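Local coordinates for protein pullulanase (Bacillus acidopullulyticus, PDB 2WAN) that hydrolyses the alpha-1,6-glucosidic linkages of pullulan and probably of related branched starch polysaccharides, at residues Thr695-Ala700 with Ala746-Asp751; Leu740-Leu745 with Leu783-Gly788; Asp760-Ala765 with Pro912-Leu917. One frame throughout, in Å; residues are numbered along the deposited sequence.

Overall arrangement
Running from the N terminus, the chain first closes a long loop at interaction 1, where residues 695-700, from the region between the sixth and seventh strands of the catalytic barrel, meet the end of helix 740-747. Interaction 2 opens earlier on that same helix and closes after the eighth strand, so its span crosses that of interaction 1. Helix 753-769, next in the chain after helix 740-747, supplies residues 760-765, which meet 912-917 to close interaction 3; this crosses interaction 2 but stands in series with interaction 1. Lys743 links the first two contacts by reaching Ala696 O, while Leu740, Ile744 and Leu783 pack on 760-765. Barrel helices, barrel loops and the C-terminal beta domain are thereby tied together.

Interaction 1. Residues Thr695-Ala700 with Ala746-Asp751; sequences TAQGFA and ASNPSD
Gln697 and Ser747 show how a side-chain amide can take over a carbonyl at the end of a helix. The glutamine runs extended from CG (chi2 170°), which carries Gln697 NE2 alongside the final helical turn to donate to Ser747 O at 2.9 Å. The N-H points almost straight at its acceptor but comes from above the carbonyl plane of Ser747. A water also donates to that oxygen and, with its other proton, to Thr695 O, so the serine carbonyl accepts from two donors, the amide and the water. Beside this bond lies the amide of Asn748, its plane turned by only 21° from that of Gln697. Gln697 NE2 and Asn748 ND2 stand 3.4 Å apart as two donors that do not pair. The setting is the catalytic (beta/alpha)8 barrel of an alpha-amylase-family enzyme: residues 695-700 belong to the connection between its sixth and seventh strands, and Asn748 is where the chain leaves helix 740-747 and enters a type I turn ending at Asp751. Asn748 ND2 spans that turn to Asp751 OD2 at 3.0 Å and also donates to Thr701 O. The other end of the asparagine amide is fixed by Ser747 OG, which donates to Asn748 OD1 in its carbonyl plane at 2.6 Å. Ser747 CB meanwhile faces the loop backbone, 3.3 Å from Ala696 O, an oxygen that accepts from Lys743 NZ. Thr695 brings its methyl CG2 to within 3.7 Å of Ala746 O, while its OG1 pairs with Asp693 OD1.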
loop_
_atom_site.group_PDB
_atom_site.type_symbol
_atom_site.label_atom_id
_atom_site.label_comp_id
_atom_site.label_asym_id
_atom_site.label_seq_id
_atom_site.Cartn_x
_atom_site.Cartn_y
_atom_site.Cartn_z
ATOM N N THR A 695 -12.480 -0.296 -24.384
ATOM C CA THR A 695 -13.101 -1.226 -25.340
ATOM C C THR A 695 -12.368 -2.577 -25.467
ATOM O O THR A 695 -12.820 -3.455 -26.201
ATOM C CB THR A 695 -13.277 -0.578 -26.736
ATOM O OG1 THR A 695 -11.992 -0.291 -27.289
ATOM C CG2 THR A 695 -14.084 0.721 -26.629
ATOM N N ALA A 696 -11.263 -2.743 -24.731
ATOM C CA ALA A 696 -10.493 -3.998 -24.735
ATOM C C ALA A 696 -11.337 -5.148 -24.199
ATOM O O ALA A 696 -12.068 -4.991 -23.220
ATOM C CB ALA A 696 -9.217 -3.865 -23.879
ATOM N N GLN A 697 -11.234 -6.295 -24.855
ATOM C CA GLN A 697 -11.866 -7.515 -24.356
ATOM C C GLN A 697 -10.805 -8.363 -23.657
ATOM O O GLN A 697 -9.603 -8.118 -23.795
ATOM C CB GLN A 697 -12.550 -8.269 -25.496
ATOM C CG GLN A 697 -13.838 -7.561 -25.972
ATOM C CD GLN A 697 -14.415 -8.148 -27.248
ATOM O OE1 GLN A 697 -13.870 -9.091 -27.815
ATOM N NE2 GLN A 697 -15.531 -7.590 -27.702
ATOM N N GLY A 698 -11.262 -9.344 -22.883
ATOM C CA GLY A 698 -10.383 -10.311 -22.225
ATOM C C GLY A 698 -10.969 -11.705 -22.373
ATOM O O GLY A 698 -11.874 -11.942 -23.188
ATOM N N PHE A 699 -10.470 -12.636 -21.567
ATOM C CA PHE A 699 -10.913 -14.033 -21.604
ATOM C C PHE A 699 -12.438 -14.186 -21.514
ATOM O O PHE A 699 -13.038 -14.970 -22.253
ATOM C CB PHE A 699 -10.235 -14.816 -20.460
ATOM C CG PHE A 699 -10.572 -16.281 -20.445
ATOM C CD1 PHE A 699 -10.030 -17.139 -21.395
ATOM C CD2 PHE A 699 -11.428 -16.808 -19.466
ATOM C CE1 PHE A 699 -10.345 -18.495 -21.388
ATOM C CE2 PHE A 699 -11.725 -18.175 -19.432
ATOM C CZ PHE A 699 -11.180 -19.016 -20.404
ATOM N N ALA A 700 -13.066 -13.457 -20.593
ATOM C CA ALA A 700 -14.499 -13.639 -20.371
ATOM C C ALA A 700 -15.356 -13.050 -21.500
ATOM O O ALA A 700 -16.513 -13.441 -21.649
ATOM C CB ALA A 700 -14.927 -13.041 -19.014
ATOM N N ALA A 746 -19.140 -1.295 -22.570
ATOM C CA ALA A 746 -18.103 -0.613 -23.357
ATOM C C ALA A 746 -17.332 -1.514 -24.326
ATOM O O ALA A 746 -17.058 -1.103 -25.458
ATOM C CB ALA A 746 -17.138 0.140 -22.439
ATOM N N SER A 747 -16.974 -2.731 -23.903
ATOM C CA SER A 747 -16.147 -3.605 -24.747
ATOM C C SER A 747 -16.957 -4.500 -25.672
ATOM O O SER A 747 -16.437 -4.983 -26.670
ATOM C CB SER A 747 -15.205 -4.461 -23.889
ATOM O OG SER A 747 -15.924 -5.332 -23.027
ATOM N N ASN A 748 -18.226 -4.721 -25.316
ATOM C CA ASN A 748 -19.111 -5.636 -26.040
ATOM C C ASN A 748 -20.478 -4.994 -26.337
ATOM O O ASN A 748 -21.513 -5.580 -26.067
ATOM C CB ASN A 748 -19.313 -6.929 -25.243
ATOM C CG ASN A 748 -18.019 -7.719 -25.054
ATOM O OD1 ASN A 748 -17.095 -7.278 -24.360
ATOM N ND2 ASN A 748 -17.950 -8.892 -25.676
ATOM N N PRO A 749 -20.479 -3.789 -26.935
ATOM C CA PRO A 749 -21.733 -3.052 -27.148
ATOM C C PRO A 749 -22.745 -3.768 -28.054
ATOM O O PRO A 749 -23.961 -3.566 -27.894
ATOM C CB PRO A 749 -21.260 -1.738 -27.786
ATOM C CG PRO A 749 -19.944 -2.066 -28.416
ATOM C CD PRO A 749 -19.312 -3.061 -27.471
ATOM N N SER A 750 -22.254 -4.610 -28.966
ATOM C CA SER A 750 -23.104 -5.343 -29.916
ATOM C C SER A 750 -23.675 -6.658 -29.370
ATOM O O SER A 750 -24.496 -7.296 -30.023
ATOM C CB SER A 750 -22.325 -5.653 -31.202
ATOM O OG SER A 750 -21.781 -4.468 -31.751
ATOM N N ASP A 751 -23.213 -7.091 -28.196
ATOM C CA ASP A 751 -23.700 -8.342 -27.639
ATOM C C ASP A 751 -25.014 -8.131 -26.903
ATOM O O ASP A 751 -25.275 -7.038 -26.391
ATOM C CB ASP A 751 -22.630 -8.972 -26.742
ATOM C CG ASP A 751 -21.540 -9.639 -27.558
ATOM O OD1 ASP A 751 -21.879 -10.579 -28.302
ATOM O OD2 ASP A 751 -20.360 -9.223 -27.475
HETATM O O HOH W 1 -14.484 -3.984 -28.140
HETATM O O HOH W 2 -14.058 -6.976 -21.451
#

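Interaction 2. Residues Leu740-Leu745 with Leu783-Gly788; sequences LWDKIL and LRTKGG
Asp742 receives three donors from the turn at 785-788, a compact example of one carboxylate ordering a loop. Asp742 OD1 uses the syn lone pair to accept the hydroxyl of Thr785, with Thr785 OG1 at 2.6 Å. Asp742 OD2 takes two backbone amides from opposite faces of the carboxylate plane: Lys786 N on the syn side at 2.9 Å, and Gly788 N from well above the plane. One residue earlier on the helix, Trp741 lays its indole against Leu783, whose CD1 sits 3.7 Å from the centroid of the six-membered ring and only 6° off its normal, a CH-pi contact. The indole swings out to that methyl because chi1 of -169° turns CG away from the backbone N. With an alanine in place of Asp742, Thr785 OG1 and the amides of Lys786 and Gly788 would probably be left without their shared acceptor, and the turn would be freer to shift. In the second shell, Gly787 N donates back to Thr785 OG1 at 3.1 Å, while Arg806 bonds to Leu783 O and packs against both Trp741 and Thr785. Thr739 OG1 binds Arg784 O just ahead of the helix. The clasped loop follows the eighth strand and the helix follows the seventh, so an ST turn and a helix carboxylate here join adjacent connections of a (beta/alpha)8 barrel.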
loop_
_atom_site.group_PDB
_atom_site.type_symbol
_atom_site.label_atom_id
_atom_site.label_comp_id
_atom_site.label_asym_id
_atom_site.label_seq_id
_atom_site.Cartn_x
_atom_site.Cartn_y
_atom_site.Cartn_z
ATOM N N LEU A 740 -18.237 -4.010 -13.627
ATOM C CA LEU A 740 -18.125 -4.968 -14.716
ATOM C C LEU A 740 -19.256 -4.808 -15.719
ATOM O O LEU A 740 -19.023 -4.934 -16.919
ATOM C CB LEU A 740 -18.023 -6.420 -14.208
ATOM C CG LEU A 740 -17.569 -7.433 -15.276
ATOM C CD1 LEU A 740 -16.281 -6.970 -15.974
ATOM C CD2 LEU A 740 -17.391 -8.858 -14.697
ATOM N N TRP A 741 -20.458 -4.492 -15.242
ATOM C CA TRP A 741 -21.613 -4.337 -16.140
ATOM C C TRP A 741 -21.336 -3.202 -17.133
ATOM O O TRP A 741 -21.559 -3.349 -18.345
ATOM C CB TRP A 741 -22.932 -4.108 -15.351
ATOM C CG TRP A 741 -24.166 -4.219 -16.234
ATOM C CD1 TRP A 741 -25.100 -3.255 -16.472
ATOM C CD2 TRP A 741 -24.558 -5.367 -17.014
ATOM N NE1 TRP A 741 -26.074 -3.735 -17.345
ATOM C CE2 TRP A 741 -25.763 -5.032 -17.680
ATOM C CE3 TRP A 741 -24.013 -6.657 -17.196
ATOM C CZ2 TRP A 741 -26.429 -5.931 -18.539
ATOM C CZ3 TRP A 741 -24.672 -7.551 -18.042
ATOM C CH2 TRP A 741 -25.876 -7.177 -18.709
ATOM N N ASP A 742 -20.817 -2.095 -16.609
ATOM C CA ASP A 742 -20.481 -0.921 -17.426
ATOM C C ASP A 742 -19.308 -1.221 -18.359
ATOM O O ASP A 742 -19.315 -0.809 -19.527
ATOM C CB ASP A 742 -20.142 0.263 -16.525
ATOM C CG ASP A 742 -21.362 0.841 -15.823
ATOM O OD1 ASP A 742 -22.486 0.337 -16.013
ATOM O OD2 ASP A 742 -21.192 1.818 -15.083
ATOM N N LYS A 743 -18.305 -1.920 -17.833
ATOM C CA LYS A 743 -17.117 -2.295 -18.618
ATOM C C LYS A 743 -17.495 -3.157 -19.822
ATOM O O LYS A 743 -16.999 -2.928 -20.931
ATOM C CB LYS A 743 -16.104 -3.039 -17.732
ATOM C CG LYS A 743 -15.053 -3.844 -18.480
ATOM C CD LYS A 743 -14.100 -2.968 -19.306
ATOM C CE LYS A 743 -13.437 -3.810 -20.392
ATOM N NZ LYS A 743 -12.483 -2.990 -21.236
ATOM N N ILE A 744 -18.367 -4.141 -19.595
ATOM C CA ILE A 744 -18.769 -5.057 -20.660
ATOM C C ILE A 744 -19.656 -4.326 -21.695
ATOM O O ILE A 744 -19.584 -4.623 -22.889
ATOM C CB ILE A 744 -19.433 -6.334 -20.112
ATOM C CG1 ILE A 744 -18.402 -7.173 -19.331
ATOM C CG2 ILE A 744 -20.066 -7.161 -21.279
ATOM C CD1 ILE A 744 -19.000 -8.386 -18.637
ATOM N N LEU A 745 -20.466 -3.375 -21.249
ATOM C CA LEU A 745 -21.207 -2.504 -22.194
ATOM C C LEU A 745 -20.267 -1.736 -23.120
ATOM O O LEU A 745 -20.557 -1.550 -24.317
ATOM C CB LEU A 745 -22.089 -1.516 -21.434
ATOM C CG LEU A 745 -23.503 -2.003 -21.148
ATOM C CD1 LEU A 745 -24.100 -1.190 -20.000
ATOM C CD2 LEU A 745 -24.387 -1.921 -22.432
ATOM N N LEU A 783 -25.421 -6.432 -10.890
ATOM C CA LEU A 783 -25.045 -5.651 -12.082
ATOM C C LEU A 783 -25.116 -4.160 -11.778
ATOM O O LEU A 783 -25.679 -3.373 -12.544
ATOM C CB LEU A 783 -25.901 -6.031 -13.307
ATOM C CG LEU A 783 -26.050 -7.541 -13.617
ATOM C CD1 LEU A 783 -26.896 -7.735 -14.912
ATOM C CD2 LEU A 783 -24.673 -8.266 -13.759
ATOM N N ARG A 784 -24.565 -3.779 -10.629
ATOM C CA ARG A 784 -24.525 -2.368 -10.245
ATOM C C ARG A 784 -23.902 -1.542 -11.370
ATOM O O ARG A 784 -22.960 -1.984 -12.025
ATOM C CB ARG A 784 -23.746 -2.201 -8.937
ATOM C CG ARG A 784 -23.424 -0.765 -8.544
ATOM C CD ARG A 784 -23.068 -0.744 -7.068
ATOM N NE ARG A 784 -22.404 0.478 -6.613
ATOM C CZ ARG A 784 -21.089 0.655 -6.630
ATOM N NH1 ARG A 784 -20.308 -0.292 -7.135
ATOM N NH2 ARG A 784 -20.557 1.782 -6.141
ATOM N N THR A 785 -24.489 -0.378 -11.633
ATOM C CA THR A 785 -24.043 0.478 -12.732
ATOM C C THR A 785 -23.755 1.891 -12.221
ATOM O O THR A 785 -24.495 2.416 -11.374
ATOM C CB THR A 785 -25.089 0.513 -13.898
ATOM O OG1 THR A 785 -24.643 1.417 -14.917
ATOM C CG2 THR A 785 -26.454 0.955 -13.417
ATOM N N LYS A 786 -22.663 2.478 -12.718
ATOM C CA LYS A 786 -22.293 3.863 -12.431
ATOM C C LYS A 786 -22.565 4.733 -13.654
ATOM O O LYS A 786 -22.034 5.850 -13.771
ATOM C CB LYS A 786 -20.808 3.960 -12.062
ATOM C CG LYS A 786 -20.466 3.262 -10.719
ATOM C CD LYS A 786 -18.984 3.238 -10.414
ATOM C CE LYS A 786 -18.694 2.571 -9.027
ATOM N NZ LYS A 786 -17.230 2.665 -8.724
ATOM N N GLY A 787 -23.383 4.218 -14.566
ATOM C CA GLY A 787 -23.659 4.933 -15.821
ATOM C C GLY A 787 -22.415 5.168 -16.656
ATOM O O GLY A 787 -22.359 6.126 -17.441
ATOM N N GLY A 788 -21.416 4.299 -16.497
ATOM C CA GLY A 788 -20.181 4.389 -17.249
ATOM C C GLY A 788 -19.062 5.184 -16.609
ATOM O O GLY A 788 -17.977 5.276 -17.174
HETATM O O HOH W 3 -21.612 -4.331 -12.398
#

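Interaction 3. Residues Asp760-Ala765 with Pro912-Leu917; sequences DELAHA and PAISTL
Leu762 faces Thr916 and Ile914 across the seam between a barrel helix and a strand of the C-terminal beta domain. From CB, which points to the strand, the side chain sets CG anti to the backbone N (chi1 178°), and there the two methyls part. Leu762 CD1 presses on Thr916 OG1 at 3.2 Å, a tight carbon-to-oxygen approach, and lies 4.0 Å from Ser915 O. Leu762 CD2 turns the other way, meeting Ile914 CG2 at 4.3 Å and also packing on Ala700. One helical turn along, Ala765 CB comes to 3.4 Å from the same Thr916 OG1, so both aliphatic groups of the helix rest against the one threonine oxygen; Ala765 also touches Met820. The axes of the short helix and strand segments approach to 8.1 Å at 42°. Ile914 and Ser915 form a G1 bulge opposite Asn873, and Ser915 OG donates to Pro912 O, a bond that spans the bend just ahead of the strand. Ile914 sends its end on to Asp755, Lys758 and Met759 of helix 753-769. With every touching residue buried and no polar bond between the two segments, the join appears to rest on close fit and dispersion rather than on directional bonding.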
loop_
_atom_site.group_PDB
_atom_site.type_symbol
_atom_site.label_atom_id
_atom_site.label_comp_id
_atom_site.label_asym_id
_atom_site.label_seq_id
_atom_site.Cartn_x
_atom_site.Cartn_y
_atom_site.Cartn_z
ATOM N N ASP A 760 -20.328 -11.637 -17.652
ATOM C CA ASP A 760 -20.134 -11.077 -16.310
ATOM C C ASP A 760 -20.035 -12.238 -15.301
ATOM O O ASP A 760 -19.089 -12.313 -14.499
ATOM C CB ASP A 760 -21.329 -10.145 -15.988
ATOM C CG ASP A 760 -21.159 -9.379 -14.667
ATOM O OD1 ASP A 760 -20.840 -9.999 -13.629
ATOM O OD2 ASP A 760 -21.361 -8.141 -14.684
ATOM N N GLU A 761 -20.997 -13.153 -15.357
ATOM C CA GLU A 761 -20.985 -14.336 -14.502
ATOM C C GLU A 761 -19.728 -15.177 -14.682
ATOM O O GLU A 761 -19.163 -15.654 -13.699
ATOM C CB GLU A 761 -22.226 -15.185 -14.742
ATOM C CG GLU A 761 -23.501 -14.524 -14.160
ATOM C CD GLU A 761 -24.796 -15.212 -14.541
ATOM O OE1 GLU A 761 -24.866 -15.824 -15.632
ATOM O OE2 GLU A 761 -25.771 -15.119 -13.745
ATOM N N LEU A 762 -19.305 -15.376 -15.932
ATOM C CA LEU A 762 -18.072 -16.137 -16.214
ATOM C C LEU A 762 -16.808 -15.519 -15.614
ATOM O O LEU A 762 -15.998 -16.234 -15.025
ATOM C CB LEU A 762 -17.888 -16.350 -17.725
ATOM C CG LEU A 762 -16.618 -17.102 -18.156
ATOM C CD1 LEU A 762 -16.488 -18.472 -17.505
ATOM C CD2 LEU A 762 -16.677 -17.281 -19.679
ATOM N N ALA A 763 -16.654 -14.202 -15.738
ATOM C CA ALA A 763 -15.494 -13.523 -15.168
ATOM C C ALA A 763 -15.433 -13.762 -13.658
ATOM O O ALA A 763 -14.370 -14.112 -13.115
ATOM C CB ALA A 763 -15.557 -12.043 -15.467
ATOM N N HIS A 764 -16.574 -13.601 -12.999
ATOM C CA HIS A 764 -16.625 -13.855 -11.550
ATOM C C HIS A 764 -16.464 -15.353 -11.221
ATOM O O HIS A 764 -15.862 -15.681 -10.201
ATOM C CB HIS A 764 -17.886 -13.235 -10.903
ATOM C CG HIS A 764 -17.885 -11.732 -10.925
ATOM N ND1 HIS A 764 -17.354 -10.957 -9.912
ATOM C CD2 HIS A 764 -18.349 -10.863 -11.854
ATOM C CE1 HIS A 764 -17.490 -9.675 -10.218
ATOM N NE2 HIS A 764 -18.089 -9.594 -11.395
ATOM N N ALA A 765 -16.944 -16.252 -12.088
ATOM C CA ALA A 765 -16.773 -17.696 -11.851
ATOM C C ALA A 765 -15.290 -18.069 -11.789
ATOM O O ALA A 765 -14.887 -18.870 -10.955
ATOM C CB ALA A 765 -17.482 -18.532 -12.922
ATOM N N PRO A 912 -22.037 -25.690 -22.319
ATOM C CA PRO A 912 -22.722 -24.619 -23.073
ATOM C C PRO A 912 -21.885 -23.359 -23.308
ATOM O O PRO A 912 -20.917 -23.079 -22.577
ATOM C CB PRO A 912 -23.938 -24.274 -22.199
ATOM C CG PRO A 912 -24.167 -25.449 -21.341
ATOM C CD PRO A 912 -22.821 -26.126 -21.147
ATOM N N ALA A 913 -22.262 -22.610 -24.342
ATOM C CA ALA A 913 -21.630 -21.339 -24.687
ATOM C C ALA A 913 -21.575 -20.393 -23.485
ATOM O O ALA A 913 -22.508 -20.366 -22.669
ATOM C CB ALA A 913 -22.399 -20.678 -25.818
ATOM N N ILE A 914 -20.478 -19.640 -23.390
ATOM C CA ILE A 914 -20.234 -18.631 -22.331
ATOM C C ILE A 914 -20.684 -19.127 -20.947
ATOM O O ILE A 914 -21.604 -18.577 -20.335
ATOM C CB ILE A 914 -20.890 -17.253 -22.635
ATOM C CG1 ILE A 914 -20.865 -16.971 -24.144
ATOM C CG2 ILE A 914 -20.179 -16.130 -21.862
ATOM C CD1 ILE A 914 -21.389 -15.584 -24.501
ATOM N N SER A 915 -20.043 -20.194 -20.478
ATOM C CA SER A 915 -20.421 -20.758 -19.186
ATOM C C SER A 915 -19.279 -21.513 -18.533
ATOM O O SER A 915 -18.198 -21.702 -19.119
ATOM C CB SER A 915 -21.615 -21.709 -19.362
ATOM O OG SER A 915 -21.186 -22.938 -19.927
ATOM N N THR A 916 -19.537 -21.931 -17.298
ATOM C CA THR A 916 -18.589 -22.740 -16.532
ATOM C C THR A 916 -19.222 -24.085 -16.229
ATOM O O THR A 916 -20.375 -24.160 -15.778
ATOM C CB THR A 916 -18.187 -22.016 -15.209
ATOM O OG1 THR A 916 -17.561 -20.773 -15.531
ATOM C CG2 THR A 916 -17.197 -22.893 -14.386
ATOM N N LEU A 917 -18.481 -25.151 -16.523
ATOM C CA LEU A 917 -18.906 -26.526 -16.222
ATOM C C LEU A 917 -18.219 -26.943 -14.934
ATOM O O LEU A 917 -17.030 -26.678 -14.766
ATOM C CB LEU A 917 -18.455 -27.481 -17.346
ATOM C CG LEU A 917 -18.667 -28.986 -17.100
ATOM C CD1 LEU A 917 -20.116 -29.375 -17.396
ATOM C CD2 LEU A 917 -17.678 -29.823 -17.922
#